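Local coordinates for protein chitinase (Paenibacillus sp. FPU-7, PDB 5GZT) that probably catalyses the random endo-hydrolysis of N-acetyl-beta-D-glucosaminide (1->4)-beta-linkages in chitin and chitodextrins, at residues S535-N540 with A556-T561; T546-K551 with A587-N592. One frame throughout, in Å; residues are numbered along the deposited sequence.

Contact 1 of 2, residues S535-N540 with A556-T561; sequences SRVWQN and AGSPGT
The carbonyl oxygen of G560 receives the V537 N-H and a water, with a CA-H...O contact from R536 CA. V537 N donates to G560 O over 2.9 Å with 146° at the hydrogen, and the donor stands 41° out of the carbonyl plane, so the bond misses the lone-pair directions. The water donates to both G560 O (3.1 Å) and V537 O. One residue earlier on the strand, S535 O takes a CA-H...O contact from T561 CA at 3.0 Å.

R536 and T561 run side by side. T561 CG2 sits over the centre of one guanidinium face, 3.3 Å above its plane, while a water lies in that plane at the edge, accepting from NH1. The arginine is bent at chi2 (-84°), which carries the guanidinium over this methyl, and its NE forms a salt bridge with D485.

S558 OG accepts from G560 N at 3.0 Å, closing an ST turn; a water bridges the same hydroxyl to V537 O. G560 has a positive phi, where a CB would jam against the preceding carbonyl oxygen, so the turn calls for glycine. Farther along, Q539 lays its amide by S558 CA and crosses P559, with NE2 3.6 Å from P559 CD, and a water donates to its OE1. The segments run nearly antiparallel, and the loop leads into strand 561-563 of a five-stranded antiparallel sheet between TIM-barrel strands 527-532 and 619-623, the seventh and eighth, consistent with the alpha+beta insertion found in many family 18 chitinases.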
ATOM      1  N   SER B 535      -9.531  -2.424 -16.976  1.00 15.68           N
ATOM      2  CA  SER B 535     -10.432  -3.471 -17.306  1.00 16.27           C
ATOM      3  C   SER B 535      -9.815  -4.449 -18.330  1.00 18.13           C
ATOM      4  O   SER B 535      -8.866  -4.075 -19.053  1.00 16.51           O
ATOM      5  CB  SER B 535     -11.655  -2.887 -17.968  1.00 16.17           C
ATOM      6  OG  SER B 535     -11.310  -2.147 -19.122  1.00 15.57           O
ATOM      7  N   ARG B 536     -10.423  -5.615 -18.437  1.00 16.08           N
ATOM      8  CA  ARG B 536     -10.196  -6.571 -19.542  1.00 18.48           C
ATOM      9  C   ARG B 536     -11.466  -6.583 -20.334  1.00 17.32           C
ATOM     10  O   ARG B 536     -12.575  -6.579 -19.727  1.00 17.23           O
ATOM     11  CB  ARG B 536      -9.859  -7.985 -19.042  1.00 19.29           C
ATOM     12  CG  ARG B 536      -8.471  -8.050 -18.472  1.00 19.75           C
ATOM     13  CD  ARG B 536      -7.469  -8.258 -19.662  1.00 22.33           C
ATOM     14  NE  ARG B 536      -6.093  -8.042 -19.239  1.00 22.66           N
ATOM     15  CZ  ARG B 536      -5.093  -7.856 -20.084  1.00 26.84           C
ATOM     16  NH1 ARG B 536      -5.265  -7.994 -21.379  1.00 28.60           N
ATOM     17  NH2 ARG B 536      -3.934  -7.564 -19.614  1.00 31.18           N
ATOM     18  N   VAL B 537     -11.314  -6.589 -21.671  1.00 15.48           N
ATOM     19  CA  VAL B 537     -12.347  -6.380 -22.631  1.00 16.47           C
ATOM     20  C   VAL B 537     -12.466  -7.601 -23.519  1.00 18.61           C
ATOM     21  O   VAL B 537     -11.416  -8.183 -23.879  1.00 18.58           O
ATOM     22  CB  VAL B 537     -12.001  -5.144 -23.509  1.00 17.38           C
ATOM     23  CG1 VAL B 537     -13.069  -4.853 -24.494  1.00 18.70           C
ATOM     24  CG2 VAL B 537     -11.851  -3.886 -22.659  1.00 19.68           C
ATOM     25  N   TRP B 538     -13.705  -7.986 -23.861  1.00 17.30           N
ATOM     26  CA  TRP B 538     -13.990  -8.933 -24.920  1.00 18.30           C
ATOM     27  C   TRP B 538     -14.920  -8.286 -25.926  1.00 21.57           C
ATOM     28  O   TRP B 538     -15.916  -7.657 -25.533  1.00 20.81           O
ATOM     29  CB  TRP B 538     -14.719 -10.156 -24.420  1.00 17.46           C
ATOM     30  CG  TRP B 538     -13.988 -11.166 -23.635  1.00 17.69           C
ATOM     31  CD1 TRP B 538     -13.749 -12.498 -24.015  1.00 19.29           C
ATOM     32  CD2 TRP B 538     -13.566 -11.074 -22.271  1.00 17.74           C
ATOM     33  NE1 TRP B 538     -13.176 -13.169 -22.983  1.00 18.20           N
ATOM     34  CE2 TRP B 538     -13.079 -12.341 -21.896  1.00 17.34           C
ATOM     35  CE3 TRP B 538     -13.642 -10.065 -21.293  1.00 16.99           C
ATOM     36  CZ2 TRP B 538     -12.602 -12.613 -20.596  1.00 17.91           C
ATOM     37  CZ3 TRP B 538     -13.138 -10.304 -20.026  1.00 17.25           C
ATOM     38  CH2 TRP B 538     -12.652 -11.593 -19.679  1.00 20.03           C
ATOM     39  N   GLN B 539     -14.595  -8.413 -27.228  1.00 20.05           N
ATOM     40  CA  GLN B 539     -15.487  -7.978 -28.310  1.00 20.00           C
ATOM     41  C   GLN B 539     -16.198  -9.140 -28.921  1.00 20.64           C
ATOM     42  O   GLN B 539     -15.870 -10.312 -28.648  1.00 21.52           O
ATOM     43  CB  GLN B 539     -14.666  -7.198 -29.367  1.00 24.64           C
ATOM     44  CG  GLN B 539     -14.207  -5.855 -28.840  1.00 27.16           C
ATOM     45  CD  GLN B 539     -13.531  -4.985 -29.888  1.00 32.91           C
ATOM     46  OE1 GLN B 539     -12.971  -5.483 -30.889  1.00 32.81           O
ATOM     47  NE2 GLN B 539     -13.511  -3.689 -29.620  1.00 29.16           N
ATOM     48  N   ASN B 540     -17.216  -8.839 -29.704  1.00 21.68           N
ATOM     49  CA  ASN B 540     -18.043  -9.857 -30.343  1.00 23.09           C
ATOM     50  C   ASN B 540     -18.529 -10.937 -29.399  1.00 26.97           C
ATOM     51  O   ASN B 540     -18.494 -12.143 -29.736  1.00 24.14           O
ATOM     52  CB  ASN B 540     -17.268 -10.507 -31.554  1.00 23.21           C
ATOM     53  CG  ASN B 540     -16.918  -9.460 -32.609  1.00 24.51           C
ATOM     54  OD1 ASN B 540     -17.766  -8.729 -33.044  1.00 27.99           O
ATOM     55  ND2 ASN B 540     -15.672  -9.262 -32.842  1.00 27.99           N
ATOM     56  N   ALA B 556      -9.823  -9.537 -32.813  1.00 38.15           N
ATOM     57  CA  ALA B 556      -8.969  -8.766 -33.767  1.00 36.14           C
ATOM     58  C   ALA B 556      -8.901  -7.293 -33.545  1.00 35.05           C
ATOM     59  O   ALA B 556      -7.851  -6.704 -33.408  1.00 37.82           O
ATOM     60  CB  ALA B 556      -9.505  -8.980 -35.177  1.00 40.64           C
ATOM     61  N   GLY B 557     -10.001  -6.618 -33.563  1.00 38.14           N
ATOM     62  CA  GLY B 557      -9.879  -5.177 -33.233  1.00 43.66           C
ATOM     63  C   GLY B 557      -9.630  -4.777 -31.757  1.00 36.29           C
ATOM     64  O   GLY B 557      -9.625  -3.597 -31.438  1.00 36.19           O
ATOM     65  N   SER B 558      -9.441  -5.715 -30.842  1.00 33.22           N
ATOM     66  CA  SER B 558      -9.836  -5.389 -29.451  1.00 31.59           C
ATOM     67  C   SER B 558      -8.826  -4.496 -28.832  1.00 25.22           C
ATOM     68  O   SER B 558      -7.665  -4.755 -28.966  1.00 25.99           O
ATOM     69  CB  SER B 558     -10.065  -6.665 -28.568  1.00 32.15           C
ATOM     70  OG  SER B 558     -10.308  -6.327 -27.178  1.00 34.91           O
ATOM     71  N   PRO B 559      -9.243  -3.525 -28.008  1.00 26.43           N
ATOM     72  CA  PRO B 559      -8.183  -2.827 -27.258  1.00 25.03           C
ATOM     73  C   PRO B 559      -7.502  -3.679 -26.229  1.00 23.56           C
ATOM     74  O   PRO B 559      -6.409  -3.321 -25.699  1.00 20.77           O
ATOM     75  CB  PRO B 559      -8.959  -1.691 -26.548  1.00 29.32           C
ATOM     76  CG  PRO B 559     -10.397  -2.163 -26.460  1.00 28.25           C
ATOM     77  CD  PRO B 559     -10.575  -2.943 -27.755  1.00 28.55           C
ATOM     78  N   GLY B 560      -8.160  -4.773 -25.853  1.00 23.46           N
ATOM     79  CA  GLY B 560      -7.637  -5.624 -24.745  1.00 23.21           C
ATOM     80  C   GLY B 560      -7.984  -5.152 -23.330  1.00 20.80           C
ATOM     81  O   GLY B 560      -8.587  -5.941 -22.520  1.00 20.25           O
ATOM     82  N   THR B 561      -7.493  -3.944 -23.007  1.00 20.57           N
ATOM     83  CA  THR B 561      -7.647  -3.278 -21.722  1.00 20.51           C
ATOM     84  C   THR B 561      -8.107  -1.846 -21.970  1.00 19.61           C
ATOM     85  O   THR B 561      -7.766  -1.260 -22.958  1.00 16.83           O
ATOM     86  CB  THR B 561      -6.397  -3.229 -20.835  1.00 20.23           C
ATOM     87  OG1 THR B 561      -5.381  -2.513 -21.505  1.00 23.46           O
ATOM     88  CG2 THR B 561      -5.855  -4.638 -20.441  1.00 21.62           C
TER
HETATM   89  O   HOH W   1      -6.773  -8.674 -23.692  1.00 43.41           O
HETATM   90  O   HOH W   2     -10.251  -8.773 -26.265  1.00 20.33           O
HETATM   91  O   HOH W   3      -8.911  -9.026 -22.706  1.00 23.15           O
HETATM   92  O   HOH W   4     -12.583  -7.781 -32.144  1.00 33.31           O

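Contact 2 of 2, residues T546-K551 with A587-N592; sequences TGLSEK and APYLFN
T546 meets Y589 through its hydroxyl: OG1 lies 2.9 Å from Y589 OH in a hydrogen bond that either group could donate. The two side chains cross at about a right angle, and chi1 of T546 (55°) sets OG1 between the backbone N and the carbonyl carbon, turned to the phenol. The T546 carbonyl oxygen lies at the edge of the tyrosine ring, in its plane, 3.3 Å from Y589 CE2, and also approaches F591 CB at 3.4 Å.

G547 sets its CA over the F591 ring, 3.6 Å from the centroid and 7° off the normal, a CH-pi contact. A CB here would clash with F591 CG, and the backbone angles would jam it against the preceding carbonyl oxygen, which alone calls for glycine. Were F591 an alanine, G547 CA would probably lose the ring face beneath it, and T546 O its neighbours CG and CD2.

L548 completes the contact, its CB 3.7 Å from Y589 CZ. The loop between strands 534-538 and 561-563 thus packs onto strand 587-591 of the antiparallel sheet, where Y589 also meets F596 and Y580. One hydroxyl pair as the sole hydrogen bond across the segments is consistent with a contact held mostly by aromatic and aliphatic surface, the pair tying down the tip of Y589.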
ATOM      1  N   THR B 546     -26.453 -11.049 -19.520  1.00 17.90           N
ATOM      2  CA  THR B 546     -25.790  -9.822 -19.224  1.00 15.80           C
ATOM      3  C   THR B 546     -24.474  -9.751 -19.851  1.00 17.20           C
ATOM      4  O   THR B 546     -23.644  -8.900 -19.494  1.00 16.46           O
ATOM      5  CB  THR B 546     -25.523  -9.775 -17.730  1.00 15.99           C
ATOM      6  OG1 THR B 546     -24.797 -10.949 -17.352  1.00 16.32           O
ATOM      7  CG2 THR B 546     -26.791  -9.767 -16.909  1.00 15.86           C
ATOM      8  N   GLY B 547     -24.183 -10.702 -20.756  1.00 18.95           N
ATOM      9  CA  GLY B 547     -22.856 -10.778 -21.301  1.00 16.90           C
ATOM     10  C   GLY B 547     -21.822 -11.570 -20.554  1.00 16.11           C
ATOM     11  O   GLY B 547     -20.741 -11.839 -21.087  1.00 19.23           O
ATOM     12  N   LEU B 548     -22.059 -11.807 -19.298  1.00 15.25           N
ATOM     13  CA  LEU B 548     -21.174 -12.506 -18.443  1.00 16.27           C
ATOM     14  C   LEU B 548     -21.263 -14.057 -18.660  1.00 16.23           C
ATOM     15  O   LEU B 548     -22.345 -14.649 -18.774  1.00 16.54           O
ATOM     16  CB  LEU B 548     -21.525 -12.202 -16.997  1.00 15.88           C
ATOM     17  CG  LEU B 548     -20.707 -12.901 -15.923  1.00 16.60           C
ATOM     18  CD1 LEU B 548     -19.251 -12.466 -15.981  1.00 17.39           C
ATOM     19  CD2 LEU B 548     -21.299 -12.697 -14.532  1.00 17.15           C
ATOM     20  N   SER B 549     -20.117 -14.724 -18.701  1.00 18.35           N
ATOM     21  CA  SER B 549     -20.111 -16.185 -19.024  1.00 16.96           C
ATOM     22  C   SER B 549     -20.774 -16.445 -20.381  1.00 20.97           C
ATOM     23  O   SER B 549     -21.632 -17.275 -20.483  1.00 22.26           O
ATOM     24  CB  SER B 549     -20.758 -17.009 -17.911  1.00 17.53           C
ATOM     25  OG  SER B 549     -20.092 -16.724 -16.666  1.00 20.94           O
ATOM     26  N   GLU B 550     -20.545 -15.592 -21.379  1.00 19.69           N
ATOM     27  CA  GLU B 550     -21.106 -15.827 -22.676  1.00 20.97           C
ATOM     28  C   GLU B 550     -19.919 -15.952 -23.639  1.00 22.02           C
ATOM     29  O   GLU B 550     -18.794 -15.409 -23.413  1.00 20.30           O
ATOM     30  CB  GLU B 550     -22.032 -14.670 -23.158  1.00 20.93           C
ATOM     31  CG  GLU B 550     -23.235 -14.378 -22.222  1.00 22.57           C
ATOM     32  CD  GLU B 550     -24.263 -15.468 -22.244  1.00 23.59           C
ATOM     33  OE1 GLU B 550     -24.204 -16.345 -23.166  1.00 28.35           O
ATOM     34  OE2 GLU B 550     -25.076 -15.543 -21.318  1.00 23.73           O
ATOM     35  N   LYS B 551     -20.202 -16.585 -24.767  1.00 23.76           N
ATOM     36  CA  LYS B 551     -19.133 -16.879 -25.741  1.00 23.85           C
ATOM     37  C   LYS B 551     -18.754 -15.595 -26.456  1.00 23.45           C
ATOM     38  O   LYS B 551     -19.595 -14.767 -26.717  1.00 21.90           O
ATOM     39  CB  LYS B 551     -19.611 -17.970 -26.751  1.00 27.25           C
ATOM     40  CG  LYS B 551     -19.754 -19.355 -26.138  1.00 32.04           C
ATOM     41  CD  LYS B 551     -20.357 -20.385 -27.110  1.00 37.62           C
ATOM     42  CE  LYS B 551     -20.426 -21.793 -26.475  1.00 42.36           C
ATOM     43  NZ  LYS B 551     -21.853 -22.159 -26.117  1.00 50.52           N
ATOM     44  N   ALA B 587     -18.032  -8.200  -8.130  1.00 14.40           N
ATOM     45  CA  ALA B 587     -17.342  -7.537  -9.197  1.00 14.80           C
ATOM     46  C   ALA B 587     -18.321  -6.886 -10.176  1.00 14.16           C
ATOM     47  O   ALA B 587     -19.329  -7.493 -10.573  1.00 12.03           O
ATOM     48  CB  ALA B 587     -16.496  -8.509  -9.990  1.00 16.28           C
ATOM     49  N   PRO B 588     -17.951  -5.721 -10.689  1.00 13.21           N
ATOM     50  CA  PRO B 588     -18.802  -5.064 -11.667  1.00 13.42           C
ATOM     51  C   PRO B 588     -18.317  -5.374 -13.083  1.00 14.09           C
ATOM     52  O   PRO B 588     -17.130  -5.712 -13.271  1.00 14.25           O
ATOM     53  CB  PRO B 588     -18.514  -3.588 -11.381  1.00 14.26           C
ATOM     54  CG  PRO B 588     -16.970  -3.630 -11.119  1.00 15.06           C
ATOM     55  CD  PRO B 588     -16.747  -4.945 -10.382  1.00 14.03           C
ATOM     56  N   TYR B 589     -19.227  -5.227 -14.054  1.00 12.64           N
ATOM     57  CA  TYR B 589     -18.865  -5.351 -15.444  1.00 13.37           C
ATOM     58  C   TYR B 589     -19.857  -4.529 -16.242  1.00 14.22           C
ATOM     59  O   TYR B 589     -20.916  -4.099 -15.676  1.00 14.65           O
ATOM     60  CB  TYR B 589     -18.894  -6.814 -15.877  1.00 11.85           C
ATOM     61  CG  TYR B 589     -20.171  -7.534 -15.659  1.00 11.77           C
ATOM     62  CD1 TYR B 589     -20.498  -8.033 -14.449  1.00 11.56           C
ATOM     63  CD2 TYR B 589     -21.031  -7.809 -16.706  1.00 12.18           C
ATOM     64  CE1 TYR B 589     -21.692  -8.727 -14.243  1.00 12.44           C
ATOM     65  CE2 TYR B 589     -22.188  -8.554 -16.504  1.00 13.28           C
ATOM     66  CZ  TYR B 589     -22.483  -9.043 -15.278  1.00 13.30           C
ATOM     67  OH  TYR B 589     -23.606  -9.803 -15.028  1.00 14.01           O
ATOM     68  N   LEU B 590     -19.435  -4.176 -17.452  1.00 13.49           N
ATOM     69  CA  LEU B 590     -20.317  -3.492 -18.407  1.00 13.74           C
ATOM     70  C   LEU B 590     -20.648  -4.359 -19.591  1.00 13.84           C
ATOM     71  O   LEU B 590     -19.791  -5.186 -20.034  1.00 13.60           O
ATOM     72  CB  LEU B 590     -19.597  -2.302 -18.942  1.00 14.12           C
ATOM     73  CG  LEU B 590     -18.982  -1.385 -17.864  1.00 14.58           C
ATOM     74  CD1 LEU B 590     -18.350  -0.186 -18.593  1.00 15.59           C
ATOM     75  CD2 LEU B 590     -20.067  -0.884 -16.921  1.00 15.13           C
ATOM     76  N   PHE B 591     -21.807  -4.112 -20.207  1.00 14.62           N
ATOM     77  CA  PHE B 591     -22.102  -4.794 -21.483  1.00 13.90           C
ATOM     78  C   PHE B 591     -22.985  -3.909 -22.295  1.00 15.02           C
ATOM     79  O   PHE B 591     -23.887  -3.245 -21.747  1.00 15.90           O
ATOM     80  CB  PHE B 591     -22.802  -6.137 -21.199  1.00 15.11           C
ATOM     81  CG  PHE B 591     -23.000  -7.032 -22.400  1.00 14.59           C
ATOM     82  CD1 PHE B 591     -21.921  -7.398 -23.158  1.00 17.27           C
ATOM     83  CD2 PHE B 591     -24.214  -7.624 -22.653  1.00 17.35           C
ATOM     84  CE1 PHE B 591     -22.074  -8.267 -24.293  1.00 17.35           C
ATOM     85  CE2 PHE B 591     -24.413  -8.461 -23.758  1.00 18.77           C
ATOM     86  CZ  PHE B 591     -23.314  -8.798 -24.582  1.00 16.57           C
ATOM     87  N   ASN B 592     -22.702  -3.812 -23.592  1.00 15.98           N
ATOM     88  CA  ASN B 592     -23.532  -3.070 -24.509  1.00 17.00           C
ATOM     89  C   ASN B 592     -24.249  -3.920 -25.555  1.00 19.07           C
ATOM     90  O   ASN B 592     -24.806  -3.380 -26.508  1.00 17.24           O
ATOM     91  CB  ASN B 592     -22.730  -1.974 -25.214  1.00 16.31           C
ATOM     92  CG  ASN B 592     -21.822  -2.514 -26.290  1.00 18.20           C
ATOM     93  OD1 ASN B 592     -21.485  -3.719 -26.308  1.00 18.96           O
ATOM     94  ND2 ASN B 592     -21.380  -1.633 -27.169  1.00 16.74           N
TER

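How the contacts relate
From the N terminus, the chain passes S535-N540 on strand 534-538, then T546-K551 in the long loop that follows, then A556-T561 at that loop's end, and lastly A587-N592 on strand 587-591. Contact 1 closes the loop between strands 534-538 and 561-563; contact 2 starts within that loop and ends beyond it, spanning 35 residues that include helix 564-570 and strand 578-582. The two closures therefore cross. Both reach one antiparallel five-stranded sheet: contact 1 joins strand 534-538 to the run-in of edge strand 561-563, whereas contact 2 lays the loop's middle on strand 587-591. Their centres are about 13 Å apart, without direct touch; F596 meets W538 of contact 1 and Y589 of contact 2.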